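PDB 1Y07: desulfoferrodoxin (Rbo) from Treponema pallidum subsp. pallidum str. Nichols, which probably reduces superoxide to hydrogen peroxide at a mononuclear iron centre, as other members of the desulfoferrodoxin family do. Local coordinates for residues A46-P52 against H122-K128; E75-V81 against Y116-H122. All blocks are in the same frame, centred on the assembly; numbering follows the deposited sequence.

Contact 1: residues A46-P52 against H122-K128. With FE (Fe (III) ion), chain H.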
# COMPACT_ATOMS: atom_id res chain seq x y z
N ALA B 46 16.68 -18.35 10.78
CA ALA B 46 15.73 -18.02 9.70
C ALA B 46 16.14 -16.78 8.86
O ALA B 46 15.56 -16.56 7.79
CB ALA B 46 14.30 -17.85 10.27
N LYS B 47 17.13 -16.01 9.34
CA LYS B 47 17.54 -14.72 8.72
C LYS B 47 17.97 -14.88 7.28
O LYS B 47 17.64 -14.04 6.44
CB LYS B 47 18.75 -14.10 9.43
CG LYS B 47 18.50 -13.11 10.58
CD LYS B 47 17.16 -13.22 11.24
CE LYS B 47 17.06 -12.27 12.44
NZ LYS B 47 18.05 -12.53 13.53
N GLU B 48 18.76 -15.93 7.00
CA GLU B 48 19.36 -16.12 5.67
C GLU B 48 18.32 -16.26 4.54
O GLU B 48 18.51 -15.72 3.45
CB GLU B 48 20.28 -17.35 5.65
CG GLU B 48 21.66 -17.09 6.25
CD GLU B 48 22.62 -18.25 6.06
OE1 GLU B 48 22.49 -19.03 5.08
OE2 GLU B 48 23.54 -18.38 6.91
N LYS B 49 17.25 -17.01 4.80
CA LYS B 49 16.24 -17.28 3.78
C LYS B 49 15.09 -16.26 3.86
O LYS B 49 14.22 -16.29 3.00
CB LYS B 49 15.69 -18.71 3.91
CG LYS B 49 16.59 -19.81 3.28
CD LYS B 49 16.60 -21.10 4.11
CE LYS B 49 16.08 -22.31 3.34
NZ LYS B 49 17.11 -23.01 2.53
N HIS B 50 15.09 -15.36 4.85
CA HIS B 50 13.90 -14.49 5.06
C HIS B 50 14.11 -12.98 5.09
O HIS B 50 13.17 -12.26 4.74
CB HIS B 50 13.07 -14.91 6.30
CG HIS B 50 12.36 -16.22 6.14
ND1 HIS B 50 12.93 -17.43 6.52
CD2 HIS B 50 11.16 -16.53 5.59
CE1 HIS B 50 12.10 -18.41 6.21
NE2 HIS B 50 11.04 -17.90 5.59
N ILE B 51 15.29 -12.48 5.47
CA ILE B 51 15.52 -11.02 5.43
C ILE B 51 15.63 -10.49 3.99
O ILE B 51 16.50 -10.94 3.25
CB ILE B 51 16.76 -10.61 6.26
CG1 ILE B 51 16.48 -10.87 7.74
CG2 ILE B 51 17.15 -9.15 5.97
CD1 ILE B 51 17.55 -10.44 8.58
N PRO B 52 14.81 -9.50 3.63
CA PRO B 52 14.85 -8.91 2.29
C PRO B 52 16.15 -8.14 2.06
O PRO B 52 16.62 -7.40 2.95
CB PRO B 52 13.59 -7.99 2.24
CG PRO B 52 13.15 -7.83 3.57
CD PRO B 52 13.78 -8.86 4.46
N HIS B 122 6.57 -18.63 7.73
CA HIS B 122 7.47 -17.99 8.71
C HIS B 122 7.11 -16.52 9.06
O HIS B 122 7.78 -15.88 9.89
CB HIS B 122 8.94 -18.06 8.24
CG HIS B 122 9.49 -19.44 8.14
ND1 HIS B 122 9.50 -20.16 6.96
CD2 HIS B 122 10.06 -20.25 9.07
CE1 HIS B 122 10.05 -21.35 7.17
NE2 HIS B 122 10.40 -21.42 8.44
N GLY B 123 6.06 -15.98 8.45
CA GLY B 123 5.63 -14.63 8.79
C GLY B 123 6.41 -13.47 8.17
O GLY B 123 7.10 -13.63 7.15
N VAL B 124 6.32 -12.28 8.77
CA VAL B 124 6.93 -11.10 8.17
C VAL B 124 8.35 -10.87 8.66
O VAL B 124 8.64 -11.06 9.85
CB VAL B 124 6.11 -9.82 8.44
CG1 VAL B 124 6.74 -8.62 7.70
CG2 VAL B 124 4.65 -10.02 8.07
N TRP B 125 9.19 -10.39 7.74
CA TRP B 125 10.59 -10.01 7.95
C TRP B 125 10.95 -8.68 7.27
O TRP B 125 10.55 -8.39 6.12
CB TRP B 125 11.54 -11.11 7.42
CG TRP B 125 11.31 -12.44 8.08
CD1 TRP B 125 10.27 -13.31 7.85
CD2 TRP B 125 12.08 -13.01 9.13
NE1 TRP B 125 10.37 -14.40 8.67
CE2 TRP B 125 11.47 -14.24 9.48
CE3 TRP B 125 13.23 -12.61 9.79
CZ2 TRP B 125 12.00 -15.08 10.46
CZ3 TRP B 125 13.75 -13.43 10.78
CH2 TRP B 125 13.14 -14.66 11.11
N SER B 126 11.73 -7.85 7.94
CA SER B 126 12.16 -6.59 7.37
C SER B 126 13.67 -6.44 7.11
O SER B 126 14.50 -7.02 7.81
CB SER B 126 11.69 -5.43 8.24
OG SER B 126 12.33 -5.39 9.48
N GLY B 127 13.99 -5.66 6.08
CA GLY B 127 15.35 -5.41 5.67
C GLY B 127 15.53 -4.08 4.97
O GLY B 127 14.57 -3.49 4.46
N LYS B 128 16.78 -3.60 4.93
CA LYS B 128 17.12 -2.32 4.29
C LYS B 128 18.20 -2.49 3.22
O LYS B 128 19.28 -3.03 3.48
CB LYS B 128 17.52 -1.24 5.33
CG LYS B 128 18.18 -1.73 6.62
CD LYS B 128 19.10 -0.66 7.26
CE LYS B 128 20.58 -1.12 7.33
NZ LYS B 128 21.45 -0.25 8.19
FE FE H . 9.52 -19.44 4.95

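Contact 2: residues E75-V81 against Y116-H122. With FE (Fe (III) ion), chain H.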
# COMPACT_ATOMS: atom_id res chain seq x y z
N GLU B 75 3.55 -25.00 -1.03
CA GLU B 75 3.42 -25.26 0.42
C GLU B 75 4.22 -24.25 1.27
O GLU B 75 3.91 -24.01 2.44
CB GLU B 75 3.85 -26.70 0.76
CG GLU B 75 3.22 -27.79 -0.12
CD GLU B 75 3.90 -27.98 -1.48
OE1 GLU B 75 5.11 -28.30 -1.52
OE2 GLU B 75 3.23 -27.82 -2.52
N HIS B 76 5.25 -23.69 0.65
CA HIS B 76 6.19 -22.78 1.27
C HIS B 76 6.68 -21.73 0.27
O HIS B 76 7.45 -22.04 -0.66
CB HIS B 76 7.35 -23.56 1.83
CG HIS B 76 8.21 -22.78 2.76
ND1 HIS B 76 9.49 -23.18 3.08
CD2 HIS B 76 7.98 -21.63 3.44
CE1 HIS B 76 10.01 -22.32 3.93
NE2 HIS B 76 9.12 -21.36 4.16
N TYR B 77 6.24 -20.49 0.45
CA TYR B 77 6.49 -19.44 -0.54
C TYR B 77 6.52 -18.04 0.09
O TYR B 77 5.97 -17.83 1.19
CB TYR B 77 5.39 -19.48 -1.61
CG TYR B 77 3.99 -19.37 -1.07
CD1 TYR B 77 3.39 -18.13 -0.93
CD2 TYR B 77 3.26 -20.48 -0.66
CE1 TYR B 77 2.11 -17.99 -0.39
CE2 TYR B 77 1.97 -20.36 -0.12
CZ TYR B 77 1.40 -19.11 0.00
OH TYR B 77 0.12 -18.92 0.50
N ILE B 78 7.15 -17.10 -0.61
CA ILE B 78 7.02 -15.66 -0.27
C ILE B 78 5.79 -15.11 -0.98
O ILE B 78 5.69 -15.11 -2.21
CB ILE B 78 8.27 -14.86 -0.70
CG1 ILE B 78 9.56 -15.47 -0.12
CG2 ILE B 78 8.10 -13.41 -0.27
CD1 ILE B 78 9.47 -15.78 1.37
N ALA B 79 4.87 -14.59 -0.20
CA ALA B 79 3.57 -14.15 -0.69
C ALA B 79 3.63 -12.78 -1.32
O ALA B 79 3.06 -12.55 -2.38
CB ALA B 79 2.61 -14.12 0.41
N TRP B 80 4.35 -11.87 -0.67
CA TRP B 80 4.38 -10.48 -1.10
C TRP B 80 5.58 -9.78 -0.48
O TRP B 80 6.18 -10.27 0.50
CB TRP B 80 3.04 -9.75 -0.80
CG TRP B 80 2.52 -9.84 0.65
CD1 TRP B 80 1.48 -10.60 1.09
CD2 TRP B 80 3.00 -9.12 1.80
NE1 TRP B 80 1.28 -10.43 2.45
CE2 TRP B 80 2.20 -9.53 2.92
CE3 TRP B 80 4.04 -8.20 2.03
CZ2 TRP B 80 2.42 -9.06 4.20
CZ3 TRP B 80 4.26 -7.73 3.31
CH2 TRP B 80 3.44 -8.13 4.37
N VAL B 81 5.92 -8.63 -1.05
CA VAL B 81 6.94 -7.73 -0.55
C VAL B 81 6.30 -6.35 -0.52
O VAL B 81 5.59 -5.96 -1.47
CB VAL B 81 8.20 -7.70 -1.48
CG1 VAL B 81 9.16 -6.60 -1.07
CG2 VAL B 81 8.87 -9.08 -1.49
N TYR B 116 9.79 -5.16 3.46
CA TYR B 116 9.11 -6.15 4.30
C TYR B 116 8.66 -7.28 3.40
O TYR B 116 8.22 -7.01 2.32
CB TYR B 116 7.90 -5.57 5.04
CG TYR B 116 8.17 -4.26 5.75
CD1 TYR B 116 8.21 -3.07 5.03
CD2 TYR B 116 8.42 -4.21 7.13
CE1 TYR B 116 8.46 -1.85 5.65
CE2 TYR B 116 8.65 -2.98 7.76
CZ TYR B 116 8.69 -1.82 6.99
OH TYR B 116 8.97 -0.57 7.53
N GLU B 117 8.82 -8.53 3.83
CA GLU B 117 8.36 -9.71 3.04
C GLU B 117 7.58 -10.62 3.95
O GLU B 117 7.91 -10.74 5.13
CB GLU B 117 9.51 -10.46 2.37
CG GLU B 117 10.45 -11.18 3.31
CD GLU B 117 10.02 -12.59 3.72
OE1 GLU B 117 10.75 -13.24 4.50
OE2 GLU B 117 8.95 -13.07 3.33
N PHE B 118 6.54 -11.25 3.43
CA PHE B 118 5.76 -12.24 4.16
C PHE B 118 5.94 -13.65 3.60
O PHE B 118 5.63 -13.89 2.43
CB PHE B 118 4.25 -11.88 4.10
CG PHE B 118 3.36 -12.89 4.82
CD1 PHE B 118 3.43 -13.06 6.19
CD2 PHE B 118 2.45 -13.67 4.11
CE1 PHE B 118 2.64 -13.99 6.83
CE2 PHE B 118 1.64 -14.61 4.77
CZ PHE B 118 1.74 -14.76 6.11
N CYS B 119 6.40 -14.56 4.45
CA CYS B 119 6.44 -15.98 4.13
C CYS B 119 5.20 -16.67 4.73
O CYS B 119 4.81 -16.41 5.86
CB CYS B 119 7.72 -16.61 4.64
SG CYS B 119 7.65 -18.42 4.74
N ASN B 120 4.56 -17.54 3.97
CA ASN B 120 3.29 -18.10 4.40
C ASN B 120 3.46 -18.99 5.62
O ASN B 120 2.54 -19.14 6.43
CB ASN B 120 2.63 -18.86 3.25
CG ASN B 120 3.13 -20.27 3.12
OD1 ASN B 120 4.31 -20.50 2.79
ND2 ASN B 120 2.24 -21.23 3.34
N LEU B 121 4.67 -19.52 5.78
CA LEU B 121 4.99 -20.35 6.94
C LEU B 121 5.76 -19.63 8.05
O LEU B 121 5.62 -20.00 9.21
CB LEU B 121 5.78 -21.60 6.50
CG LEU B 121 5.07 -22.57 5.54
CD1 LEU B 121 5.85 -23.85 5.45
CD2 LEU B 121 3.60 -22.86 5.95
N HIS B 122 6.57 -18.63 7.73
CA HIS B 122 7.47 -17.99 8.71
C HIS B 122 7.11 -16.52 9.06
O HIS B 122 7.78 -15.88 9.89
CB HIS B 122 8.94 -18.06 8.24
CG HIS B 122 9.49 -19.44 8.14
ND1 HIS B 122 9.50 -20.16 6.96
CD2 HIS B 122 10.06 -20.25 9.07
CE1 HIS B 122 10.05 -21.35 7.17
NE2 HIS B 122 10.40 -21.42 8.44
FE FE H . 9.52 -19.44 4.95

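Contact 1: residues A46-P52 against H122-K128
H50 and H122 bind the same iron(III) ion, and W125 packs against H50. This metal-site contact joins the single helical turn around 47-50 to the C-terminal strand 123-127 of the immunoglobulin-like domain. H70, H76 and C119 complete the four-histidine, one-cysteine site of superoxide reductases. H50 binds iron through NE2 at 2.3 Å. H122 uses its other ring nitrogen, ND1, at 2.1 Å. The two imidazoles meet obliquely, with CE1 of H50 over one face of the H122 ring near its rim. ND1 of H50 donates to A46 O at 3.0 Å. That bond lies in the ring plane and meets a carbonyl lone pair, which helps to fix the ring's rotation. W125 supports the same histidine. CB of H50 sits squarely over the indole five-membered ring, only 3° off its normal, and the two rings form an offset stack. The indole NE1 also reaches H122 O, in a bent bond from above the carbonyl plane. W125 thus touches both ligand residues, by packing on H50 and by a bond to the backbone of H122. At its six-membered end, CH2 meets A46 CB at 3.5 Å. K47 bends so that its CD lies 3.4 Å from W125 CZ3, while its NZ forms a salt bridge with D44.

Contact 2: residues E75-V81 against Y116-H122
I78 and C119 face each other where strand 112-119 ends and strand 78-85 begins, beside the iron. The contact is a two-strand antiparallel ladder of the immunoglobulin-like sheet that ends in a metal site. The ladder is the tight part. A79 N donates to F118 O at 2.8 Å, nearly in line with the carbonyl. F118 N returns a bond to W80 O. On one face of the sheet the W80 indole lies over the CB of F118, with W80 CE2 only 3.3 Å from it. F16 stacks on W80, and L9 touches both side chains. On the other face, I78 CD1 packs on C119 CB at 3.8 Å and also meets the E117 carboxylate. Beyond the strands, N120 takes over the pairing. Its N donates to Y77 O, and its OD1 accepts Y77 N at 3.0 Å. The amide lies flat over the Y77 ring, planes 9° apart, with N120 CG 3.4 Å from Y77 CE2. The solvent side is looser: E75 and L121 are exposed, and N120 ND2 makes just a weak bond to E75 O. The iron site beside it is firmly held. With chi1 at -167° the H76 ring points away from its own N and reaches the metal, where NE2 binds iron at 2.1 Å. L121 CD1 covers one face of this ring. C119 SG, at its edge, binds iron at 2.1 Å. The sulfur also receives weak bonds from the backbone N atoms of L121 and H122. Such N-H groups probably draw electron density from the sulfur and moderate its donation to iron. In this family the thiolate lies trans to the position where superoxide is thought to bind, so they may help tune the reactivity of the iron.

In the fold
From the N terminus, the chain first reaches 46-52, whose partner is the C-terminal segment 122-128. Contact 1 thus closes a long loop over most of the domain. Segment 75-81 lies within that loop and pairs with 116-122, so contact 2 closes a smaller loop inside the larger one. The two meet at H122, which belongs to both. Strands 112-119 and 123-127 are consecutive and adjacent in a four-stranded antiparallel sheet, with a probable hydrogen bond from E117 N to W125 O. The iron receives ligands from both contacts, and H70, between 46-52 and 75-81, adds the fifth. The metal therefore ties together the helical turn, the loop before strand 78-85, and the end of strand 112-119 with the turn that follows.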